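Local coordinates for B12-binding domain-containing protein (Kitasatospora setae, PDB 6WTE) that probably transfers methyl groups from S-adenosylmethionine by a non-radical route, using a bound cobalamin and a [4Fe-4S] cluster of the radical SAM type, at residues L7-K12 with D40-R45; I17-L22 with R205-L210; D47-L52 with I90-R95; M62-T67 with R95-P100. All blocks are in the same frame, centred on the assembly; numbering follows the deposited sequence.

Contact 1 of 4, residues L7-K12 with D40-R45; sequences LVNPNK and DLTFRR
OD1 of Asp40 is gripped from both faces of its carboxylate. ND2 of Asn9 donates an N-H to OD1 at 2.9 Å, and the backbone N of Thr42 donates to it at 3.1 Å, the latter bond closing an Asx turn. Asn9 and Asp40 are a parallel bridge pair at the strand ends; with CG anti to the backbone N in both (chi1 -176° and -169°), their side chains lie alongside and point the same way, though the amide and carboxylate planes are 54° apart. The other carboxylate oxygen, OD2, bonds to Tyr212. With an alanine here, ND2 of Asn9 and the N of Thr42 would probably lose their shared acceptor and the turn relax. Beside this pair, Leu41 N bonds to Asn9 O at 3.0 Å, extending the strand pairing by one link, while CD1 of Leu41 packs on CG1 of Val8. Past the strands the two loops stay laced: Thr42 OG1 donates to Asn11 O at 2.6 Å, and Arg45 NH2 reaches Lys12 O at 3.2 Å, a span the long arginine can cover. Asn11 bonds to cobalamin through ND2, so this is the ligand-facing, C-terminal edge of the parallel part of the sheet in a Rossmann-like B12-binding domain.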
# COMPACT_ATOMS: atom_id res chain seq x y z
N LEU A 7 -12.35 12.36 11.17
CA LEU A 7 -11.50 11.37 10.52
C LEU A 7 -10.16 11.35 11.25
O LEU A 7 -9.54 12.40 11.43
CB LEU A 7 -11.30 11.67 9.04
CG LEU A 7 -12.59 11.75 8.20
CD1 LEU A 7 -12.29 12.25 6.79
CD2 LEU A 7 -13.25 10.36 8.15
N VAL A 8 -9.72 10.17 11.67
CA VAL A 8 -8.51 10.00 12.47
C VAL A 8 -7.45 9.28 11.65
O VAL A 8 -7.73 8.22 11.07
CB VAL A 8 -8.80 9.21 13.76
CG1 VAL A 8 -7.52 8.99 14.55
CG2 VAL A 8 -9.86 9.93 14.61
N ASN A 9 -6.23 9.84 11.61
CA ASN A 9 -5.10 9.12 11.06
C ASN A 9 -4.28 8.52 12.20
O ASN A 9 -3.60 9.26 12.91
CB ASN A 9 -4.21 10.02 10.20
CG ASN A 9 -3.09 9.24 9.56
OD1 ASN A 9 -3.25 8.05 9.28
ND2 ASN A 9 -1.95 9.88 9.35
N PRO A 10 -4.31 7.20 12.40
CA PRO A 10 -3.51 6.58 13.46
C PRO A 10 -2.10 6.18 13.04
O PRO A 10 -1.37 5.62 13.86
CB PRO A 10 -4.34 5.34 13.79
CG PRO A 10 -4.82 4.91 12.45
CD PRO A 10 -5.12 6.20 11.69
N ASN A 11 -1.73 6.46 11.79
CA ASN A 11 -0.44 6.03 11.27
C ASN A 11 0.69 6.69 12.06
O ASN A 11 0.81 7.92 12.09
CB ASN A 11 -0.34 6.39 9.79
CG ASN A 11 0.77 5.63 9.08
OD1 ASN A 11 1.67 5.08 9.71
ND2 ASN A 11 0.69 5.58 7.76
N LYS A 12 1.51 5.88 12.72
CA LYS A 12 2.64 6.40 13.48
C LYS A 12 3.98 6.13 12.80
O LYS A 12 5.03 6.34 13.42
CB LYS A 12 2.63 5.84 14.90
CG LYS A 12 1.42 6.29 15.72
CD LYS A 12 1.54 5.92 17.18
CE LYS A 12 1.62 4.42 17.38
NZ LYS A 12 1.54 4.07 18.83
N ASP A 40 -4.83 14.17 12.94
CA ASP A 40 -3.70 13.43 12.39
C ASP A 40 -2.69 13.19 13.50
O ASP A 40 -2.06 14.13 14.00
CB ASP A 40 -3.07 14.21 11.23
CG ASP A 40 -2.08 13.38 10.45
OD1 ASP A 40 -1.75 12.27 10.91
OD2 ASP A 40 -1.63 13.83 9.38
N LEU A 41 -2.54 11.92 13.89
CA LEU A 41 -1.68 11.56 15.02
C LEU A 41 -0.24 11.29 14.61
O LEU A 41 0.60 11.06 15.49
CB LEU A 41 -2.25 10.34 15.74
CG LEU A 41 -3.70 10.47 16.21
CD1 LEU A 41 -4.18 9.20 16.90
CD2 LEU A 41 -3.87 11.67 17.12
N THR A 42 0.07 11.35 13.31
CA THR A 42 1.42 11.03 12.85
C THR A 42 2.46 11.95 13.48
O THR A 42 3.53 11.49 13.90
CB THR A 42 1.49 11.11 11.33
OG1 THR A 42 0.53 10.20 10.77
CG2 THR A 42 2.89 10.77 10.80
N PHE A 43 2.16 13.24 13.58
CA PHE A 43 3.07 14.19 14.20
C PHE A 43 2.79 14.38 15.69
O PHE A 43 3.27 15.35 16.29
CB PHE A 43 3.01 15.54 13.47
CG PHE A 43 3.08 15.41 11.96
CD1 PHE A 43 4.18 14.86 11.35
CD2 PHE A 43 2.03 15.85 11.17
CE1 PHE A 43 4.25 14.74 9.96
CE2 PHE A 43 2.09 15.75 9.79
CZ PHE A 43 3.20 15.19 9.18
N ARG A 44 2.01 13.48 16.29
CA ARG A 44 1.74 13.49 17.72
C ARG A 44 1.99 12.11 18.31
O ARG A 44 1.30 11.67 19.24
CB ARG A 44 0.31 13.95 18.01
CG ARG A 44 -0.03 15.34 17.47
CD ARG A 44 0.66 16.44 18.26
NE ARG A 44 0.28 16.43 19.67
CZ ARG A 44 -0.74 17.13 20.17
NH1 ARG A 44 -1.48 17.89 19.38
NH2 ARG A 44 -1.02 17.06 21.47
N ARG A 45 3.00 11.40 17.79
CA ARG A 45 3.25 10.02 18.20
C ARG A 45 3.46 9.90 19.69
O ARG A 45 3.06 8.91 20.31
CB ARG A 45 4.49 9.46 17.48
CG ARG A 45 4.38 9.38 15.99
CD ARG A 45 5.50 8.51 15.43
NE ARG A 45 6.84 9.08 15.57
CZ ARG A 45 7.95 8.45 15.20
NH1 ARG A 45 9.13 9.04 15.35
NH2 ARG A 45 7.88 7.24 14.66

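Contact 2 of 4, residues I17-L22 with R205-L210; sequences IAPYAL and RKVDNL
Val207 faces the turn that leads into helix 20-31, its CA 7.2 Å from that of Leu22, while Ala18 and Asn209 approach with their CA atoms 6.4 Å apart; no hydrogen bond joins the two backbones. The contact sets the loop just before helix 209-214 against the first helix of the Rossmann-like B12-binding domain. Pro19, centre of an inverse gamma turn, suits this bend because its ring restricts the backbone and offers an apolar flank. Val207 does most of the touching. Its CG1 is anti to the backbone N (chi1 175°) and CG2 beside it, which brings both methyls to the proline ring: CG2 lies 3.9 Å from CG of Pro19, and CG1 4.0 Å from CD of Pro19. The two side chains lie alongside, pointing opposite ways. A compact branched residue fits here, since both methyls are used at once. CB of Ala18 lies 4.1 Å from OD1 of Asn209, a van der Waals approach, while ND2 of Asn209 bonds to Asp23 OD2 and to the backbone O of Arg200. Asp208 caps the following helix through the backbone N of Glu211. Ile17, Tyr20 and Ala21 of the same turn and helix start touch cobalamin. On the helix itself, CG2 of Val207 rests 3.8 Å from CB of Leu22.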
# COMPACT_ATOMS: atom_id res chain seq x y z
N ILE A 17 4.09 9.64 5.74
CA ILE A 17 3.41 9.64 4.45
C ILE A 17 2.01 10.20 4.67
O ILE A 17 1.26 9.69 5.51
CB ILE A 17 3.34 8.23 3.85
CG1 ILE A 17 4.74 7.73 3.47
CG2 ILE A 17 2.37 8.19 2.67
CD1 ILE A 17 5.49 8.67 2.54
N ALA A 18 1.66 11.24 3.92
CA ALA A 18 0.37 11.89 4.10
C ALA A 18 -0.76 10.88 3.92
O ALA A 18 -0.72 10.07 2.99
CB ALA A 18 0.20 13.05 3.12
N PRO A 19 -1.77 10.89 4.80
CA PRO A 19 -2.94 10.00 4.65
C PRO A 19 -3.90 10.49 3.57
O PRO A 19 -4.96 11.08 3.82
CB PRO A 19 -3.57 10.04 6.04
CG PRO A 19 -3.21 11.39 6.56
CD PRO A 19 -1.82 11.67 6.05
N TYR A 20 -3.50 10.23 2.33
CA TYR A 20 -4.24 10.68 1.15
C TYR A 20 -5.71 10.28 1.22
O TYR A 20 -6.59 11.04 0.81
CB TYR A 20 -3.55 10.09 -0.08
CG TYR A 20 -3.99 10.57 -1.44
CD1 TYR A 20 -4.82 11.68 -1.61
CD2 TYR A 20 -3.55 9.90 -2.58
CE1 TYR A 20 -5.19 12.09 -2.88
CE2 TYR A 20 -3.91 10.31 -3.84
CZ TYR A 20 -4.73 11.41 -3.99
OH TYR A 20 -5.09 11.80 -5.27
N ALA A 21 -5.98 9.09 1.78
CA ALA A 21 -7.35 8.63 1.93
C ALA A 21 -8.24 9.68 2.57
O ALA A 21 -9.37 9.90 2.14
CB ALA A 21 -7.38 7.36 2.79
N LEU A 22 -7.72 10.37 3.59
CA LEU A 22 -8.56 11.32 4.31
C LEU A 22 -8.88 12.55 3.45
O LEU A 22 -9.96 13.13 3.60
CB LEU A 22 -7.89 11.71 5.63
CG LEU A 22 -7.64 10.58 6.64
CD1 LEU A 22 -7.29 11.12 8.02
CD2 LEU A 22 -8.85 9.64 6.74
N ARG A 205 -7.03 20.89 11.41
CA ARG A 205 -8.00 19.80 11.32
C ARG A 205 -8.31 19.40 9.88
O ARG A 205 -9.40 18.92 9.57
CB ARG A 205 -9.29 20.14 12.08
CG ARG A 205 -8.99 20.65 13.48
CD ARG A 205 -10.11 20.34 14.45
NE ARG A 205 -9.64 20.39 15.83
CZ ARG A 205 -10.37 20.78 16.87
NH1 ARG A 205 -11.63 21.18 16.69
NH2 ARG A 205 -9.85 20.78 18.09
N LYS A 206 -7.33 19.58 9.00
CA LYS A 206 -7.30 18.99 7.68
C LYS A 206 -5.91 18.41 7.48
O LYS A 206 -4.95 18.84 8.12
CB LYS A 206 -7.61 20.01 6.57
CG LYS A 206 -8.98 20.67 6.67
CD LYS A 206 -10.08 19.66 6.43
CE LYS A 206 -11.44 20.30 6.53
NZ LYS A 206 -11.71 20.81 7.90
N VAL A 207 -5.80 17.40 6.60
CA VAL A 207 -4.48 16.85 6.30
C VAL A 207 -3.57 17.97 5.83
O VAL A 207 -3.92 18.75 4.94
CB VAL A 207 -4.59 15.73 5.24
CG1 VAL A 207 -3.20 15.25 4.85
CG2 VAL A 207 -5.40 14.54 5.78
N ASP A 208 -2.39 18.06 6.45
CA ASP A 208 -1.42 19.13 6.17
C ASP A 208 -0.41 18.60 5.16
O ASP A 208 0.64 18.06 5.52
CB ASP A 208 -0.74 19.59 7.46
CG ASP A 208 0.03 20.89 7.28
OD1 ASP A 208 0.37 21.24 6.12
OD2 ASP A 208 0.31 21.55 8.29
N ASN A 209 -0.70 18.80 3.88
CA ASN A 209 0.11 18.17 2.84
C ASN A 209 1.52 18.75 2.79
O ASN A 209 2.48 18.00 2.60
CB ASN A 209 -0.59 18.29 1.49
CG ASN A 209 -1.71 17.27 1.34
OD1 ASN A 209 -1.45 16.12 1.02
ND2 ASN A 209 -2.94 17.69 1.60
N LEU A 210 1.67 20.07 2.97
CA LEU A 210 3.01 20.65 2.91
C LEU A 210 3.87 20.16 4.06
O LEU A 210 5.08 19.94 3.89
CB LEU A 210 2.93 22.17 2.90
CG LEU A 210 4.29 22.87 2.79
CD1 LEU A 210 4.96 22.56 1.44
CD2 LEU A 210 4.13 24.37 2.99

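Contact 3 of 4, residues D47-L52 with I90-R95; sequences DWKTCL and ITEIRR
CD1 of Leu52 meets Ile93 and Glu92 in the apolar part of the contact. It lies 4.0 Å from CG1 of Ile93, the two side chains crossing at about a right angle, and comes 3.8 Å from CG of Glu92. The indole of Trp48 adds its rim: CZ3 meets CB of Glu92 at 3.9 Å, near the ring plane, so the glutamate's aliphatic part abuts the edge. Trp48 holds CG between its backbone N and carbonyl carbon (chi1 58°), which directs the ring toward helix 83-96, and CG of Lys49 lies over one of its faces. Glutamate suits this place because its methylenes fill the interface while its bend at CG (chi2 66°) turns the carboxylate to the polar rim. There the interactions are charged and water-mediated. OE1 of Glu92 stands 4.5 Å from NZ of Lys49, beyond a salt bridge, and a water joins them, 2.8 Å from NZ and donating to OE1. Arg95 adds a long ion pair to OE1, charge attraction alone with no N-H pointing at the oxygen, while OE2 is taken by His53. The short helical segments run in the same direction, their axes 28° apart and 10.6 Å at closest approach, as do neighbouring helices on one face of a Rossmann-like alpha/beta sheet.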
# COMPACT_ATOMS: atom_id res chain seq x y z
N ASP A 47 2.38 11.85 22.16
CA ASP A 47 1.33 12.34 23.05
C ASP A 47 -0.03 12.28 22.36
O ASP A 47 -0.87 13.17 22.54
CB ASP A 47 1.64 13.76 23.55
CG ASP A 47 1.51 14.82 22.46
OD1 ASP A 47 1.75 14.50 21.27
OD2 ASP A 47 1.19 15.97 22.80
N TRP A 48 -0.28 11.21 21.60
CA TRP A 48 -1.51 11.15 20.82
C TRP A 48 -2.75 11.10 21.71
O TRP A 48 -3.81 11.59 21.30
CB TRP A 48 -1.48 9.96 19.85
CG TRP A 48 -1.29 8.61 20.47
CD1 TRP A 48 -0.12 7.93 20.63
CD2 TRP A 48 -2.32 7.77 21.01
NE1 TRP A 48 -0.35 6.72 21.24
CE2 TRP A 48 -1.70 6.60 21.48
CE3 TRP A 48 -3.71 7.89 21.13
CZ2 TRP A 48 -2.41 5.56 22.08
CZ3 TRP A 48 -4.41 6.86 21.72
CH2 TRP A 48 -3.76 5.71 22.19
N LYS A 49 -2.63 10.55 22.92
CA LYS A 49 -3.77 10.57 23.84
C LYS A 49 -4.14 11.99 24.22
O LYS A 49 -5.33 12.32 24.31
CB LYS A 49 -3.46 9.76 25.09
CG LYS A 49 -3.45 8.26 24.89
CD LYS A 49 -3.26 7.54 26.21
CE LYS A 49 -3.23 6.03 26.01
NZ LYS A 49 -3.11 5.29 27.30
N THR A 50 -3.14 12.84 24.46
CA THR A 50 -3.39 14.26 24.72
C THR A 50 -4.15 14.90 23.57
O THR A 50 -5.10 15.66 23.79
CB THR A 50 -2.07 14.98 24.98
OG1 THR A 50 -1.51 14.51 26.21
CG2 THR A 50 -2.27 16.50 25.05
N CYS A 51 -3.76 14.59 22.34
CA CYS A 51 -4.47 15.12 21.18
C CYS A 51 -5.93 14.69 21.19
O CYS A 51 -6.84 15.51 20.97
CB CYS A 51 -3.78 14.67 19.89
SG CYS A 51 -4.60 15.22 18.40
N LEU A 52 -6.19 13.40 21.47
CA LEU A 52 -7.56 12.91 21.53
C LEU A 52 -8.34 13.54 22.67
O LEU A 52 -9.51 13.92 22.50
CB LEU A 52 -7.57 11.39 21.68
CG LEU A 52 -7.06 10.52 20.54
CD1 LEU A 52 -7.24 9.06 20.93
CD2 LEU A 52 -7.79 10.82 19.25
N ILE A 90 -7.98 3.20 18.84
CA ILE A 90 -9.43 3.08 18.74
C ILE A 90 -10.06 2.86 20.12
O ILE A 90 -11.14 3.39 20.42
CB ILE A 90 -9.80 1.95 17.76
CG1 ILE A 90 -9.43 2.37 16.33
CG2 ILE A 90 -11.28 1.59 17.89
CD1 ILE A 90 -9.52 1.25 15.31
N THR A 91 -9.40 2.09 20.98
CA THR A 91 -9.94 1.86 22.31
C THR A 91 -10.03 3.16 23.10
O THR A 91 -11.01 3.39 23.81
CB THR A 91 -9.09 0.82 23.06
OG1 THR A 91 -9.20 -0.44 22.40
CG2 THR A 91 -9.55 0.67 24.50
N GLU A 92 -9.02 4.02 22.98
CA GLU A 92 -9.08 5.32 23.64
C GLU A 92 -10.20 6.18 23.06
O GLU A 92 -10.91 6.87 23.81
CB GLU A 92 -7.73 6.03 23.54
CG GLU A 92 -7.66 7.34 24.32
CD GLU A 92 -7.75 7.13 25.83
OE1 GLU A 92 -7.41 6.04 26.32
OE2 GLU A 92 -8.16 8.08 26.53
N ILE A 93 -10.37 6.17 21.74
CA ILE A 93 -11.47 6.91 21.12
C ILE A 93 -12.80 6.51 21.73
O ILE A 93 -13.62 7.36 22.10
CB ILE A 93 -11.47 6.70 19.59
CG1 ILE A 93 -10.33 7.50 18.94
CG2 ILE A 93 -12.80 7.11 19.01
CD1 ILE A 93 -10.10 7.12 17.47
N ARG A 94 -13.04 5.20 21.86
CA ARG A 94 -14.32 4.72 22.35
C ARG A 94 -14.53 5.01 23.83
O ARG A 94 -15.67 4.96 24.31
CB ARG A 94 -14.45 3.22 22.07
CG ARG A 94 -14.45 2.91 20.58
CD ARG A 94 -14.61 1.44 20.28
NE ARG A 94 -15.95 0.95 20.61
CZ ARG A 94 -17.02 1.13 19.84
NH1 ARG A 94 -16.91 1.82 18.71
NH2 ARG A 94 -18.20 0.65 20.20
N ARG A 95 -13.45 5.30 24.58
CA ARG A 95 -13.61 5.78 25.94
C ARG A 95 -14.09 7.22 25.99
O ARG A 95 -14.64 7.64 27.02
CB ARG A 95 -12.29 5.65 26.72
CG ARG A 95 -11.88 4.21 27.02
CD ARG A 95 -10.77 4.14 28.06
NE ARG A 95 -10.09 2.85 28.05
CZ ARG A 95 -8.86 2.64 28.52
NH1 ARG A 95 -8.16 3.64 29.03
NH2 ARG A 95 -8.32 1.43 28.47
O HOH W 1 -5.63 5.71 28.42

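Contact 4 of 4, residues M62-T67 with R95-P100; sequences MLVGVT and RLTDAP. With EDO (1,2-ethanediol), chain F.
Pro100 packs tightly against Met62 and Leu63. Its CD lies 3.3 Å from O of Met62, and its ring carbon CG is 4.0 Å from CD1 of Leu63, the two side chains crossing at about a right angle. The carbonyl of Pro100 accepts from Val64 N at 3.0 Å with N-H...O at 158°, the one hydrogen bond between the segments; proline, lacking an N-H of its own, can still serve here as acceptor. Leucine suits its place because its apolar branch packs on the proline ring while the side chain also touches Leu133 and Ala137 of helix 130-141. Ala99 turns its methyl toward segment 62-67, and the small group allows a close approach, 3.9 Å from CB to the carbonyl carbon of Met62; CG2 of Val64 lies 4.2 Å from the CB of Ala99. Toward Thr97 the packing thins to a 4.4 Å approach between its CG2 and CG2 of Val64. Thr97 instead works locally, with OG1 accepting from Ala99 N at 2.9 Å to form an ST turn. Farther out, exposed Asp98 meets a 1,2-ethanediol, probably from the crystallisation liquor. The turn leads from helix 83-96 into strand 101-104, so the contact completes the beta-alpha-beta crossover that begins at strand 63-67 of the B12-binding domain.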
# COMPACT_ATOMS: atom_id res chain seq x y z
N MET A 62 -20.61 13.11 15.13
CA MET A 62 -21.62 12.06 15.14
C MET A 62 -21.15 10.78 14.48
O MET A 62 -21.85 9.77 14.54
CB MET A 62 -22.92 12.55 14.48
CG MET A 62 -22.76 13.18 13.12
SD MET A 62 -22.81 11.96 11.79
CE MET A 62 -22.41 13.01 10.38
N LEU A 63 -19.96 10.80 13.87
CA LEU A 63 -19.36 9.63 13.25
C LEU A 63 -17.85 9.80 13.29
O LEU A 63 -17.35 10.91 13.06
CB LEU A 63 -19.85 9.46 11.80
CG LEU A 63 -19.25 8.35 10.93
CD1 LEU A 63 -19.54 6.96 11.51
CD2 LEU A 63 -19.79 8.47 9.50
N VAL A 64 -17.14 8.73 13.60
CA VAL A 64 -15.68 8.74 13.68
C VAL A 64 -15.15 7.70 12.71
O VAL A 64 -15.45 6.51 12.84
CB VAL A 64 -15.17 8.47 15.11
CG1 VAL A 64 -13.65 8.43 15.15
CG2 VAL A 64 -15.72 9.51 16.09
N GLY A 65 -14.38 8.15 11.73
CA GLY A 65 -13.73 7.25 10.79
C GLY A 65 -12.25 7.12 11.12
O GLY A 65 -11.61 8.10 11.49
N VAL A 66 -11.73 5.91 11.01
CA VAL A 66 -10.31 5.65 11.26
C VAL A 66 -9.73 4.97 10.03
O VAL A 66 -10.20 3.91 9.62
CB VAL A 66 -10.10 4.78 12.51
CG1 VAL A 66 -8.62 4.60 12.78
CG2 VAL A 66 -10.79 5.41 13.73
N THR A 67 -8.68 5.57 9.45
CA THR A 67 -8.03 4.98 8.29
C THR A 67 -6.90 4.05 8.74
O THR A 67 -6.02 4.46 9.50
CB THR A 67 -7.52 6.06 7.33
OG1 THR A 67 -6.89 5.45 6.20
CG2 THR A 67 -6.55 7.02 8.01
N ARG A 95 -13.45 5.30 24.58
CA ARG A 95 -13.61 5.78 25.94
C ARG A 95 -14.09 7.22 25.99
O ARG A 95 -14.64 7.64 27.02
CB ARG A 95 -12.29 5.65 26.72
CG ARG A 95 -11.88 4.21 27.02
CD ARG A 95 -10.77 4.14 28.06
NE ARG A 95 -10.09 2.85 28.05
CZ ARG A 95 -8.86 2.64 28.52
NH1 ARG A 95 -8.16 3.64 29.03
NH2 ARG A 95 -8.32 1.43 28.47
N LEU A 96 -13.93 7.97 24.90
CA LEU A 96 -14.18 9.40 24.87
C LEU A 96 -15.47 9.78 24.15
O LEU A 96 -15.94 10.91 24.32
CB LEU A 96 -13.01 10.12 24.19
CG LEU A 96 -11.64 9.91 24.85
CD1 LEU A 96 -10.52 10.47 23.96
CD2 LEU A 96 -11.59 10.56 26.22
N THR A 97 -16.05 8.88 23.36
CA THR A 97 -17.26 9.19 22.62
C THR A 97 -18.07 7.92 22.44
O THR A 97 -17.52 6.81 22.37
CB THR A 97 -16.95 9.81 21.25
OG1 THR A 97 -18.18 10.07 20.55
CG2 THR A 97 -16.09 8.86 20.40
N ASP A 98 -19.39 8.08 22.37
CA ASP A 98 -20.28 6.99 21.99
C ASP A 98 -20.65 7.05 20.51
O ASP A 98 -21.45 6.22 20.05
CB ASP A 98 -21.55 7.00 22.85
CG ASP A 98 -21.26 6.66 24.31
OD1 ASP A 98 -20.43 5.77 24.56
OD2 ASP A 98 -21.87 7.29 25.20
N ALA A 99 -20.08 7.98 19.76
CA ALA A 99 -20.33 8.03 18.33
C ALA A 99 -19.84 6.73 17.69
O ALA A 99 -18.84 6.16 18.13
CB ALA A 99 -19.61 9.21 17.68
N PRO A 100 -20.53 6.23 16.67
CA PRO A 100 -20.06 5.00 16.01
C PRO A 100 -18.72 5.24 15.33
O PRO A 100 -18.41 6.34 14.88
CB PRO A 100 -21.16 4.71 14.98
CG PRO A 100 -21.75 6.06 14.68
CD PRO A 100 -21.70 6.81 15.99
C1 EDO F . -18.20 8.20 26.42
O1 EDO F . -18.42 9.34 27.26
C2 EDO F . -18.40 6.93 27.24
O2 EDO F . -19.11 5.96 26.46

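Overall arrangement
From the N terminus, contact 1 closes the first loop, joining the end of strand 4-9 to the loop after strand 35-40 around helix 20-31. Contact 2 opens inside that loop and ends far along the chain, so it crosses contact 1 and encloses contacts 3 and 4. Contact 3 begins after contact 1 has closed and pairs helices 48-58 and 83-96; contact 4 starts between its segments and ends beyond it, so these two cross and share Arg95. Strands 4-9 and 63-67 are neighbours in one sheet, linking contacts 1 and 4. Helix 20-31 and segment 205-210 meet in contact 2, whereas contact 3 layers helices beside Leu41 and Val64.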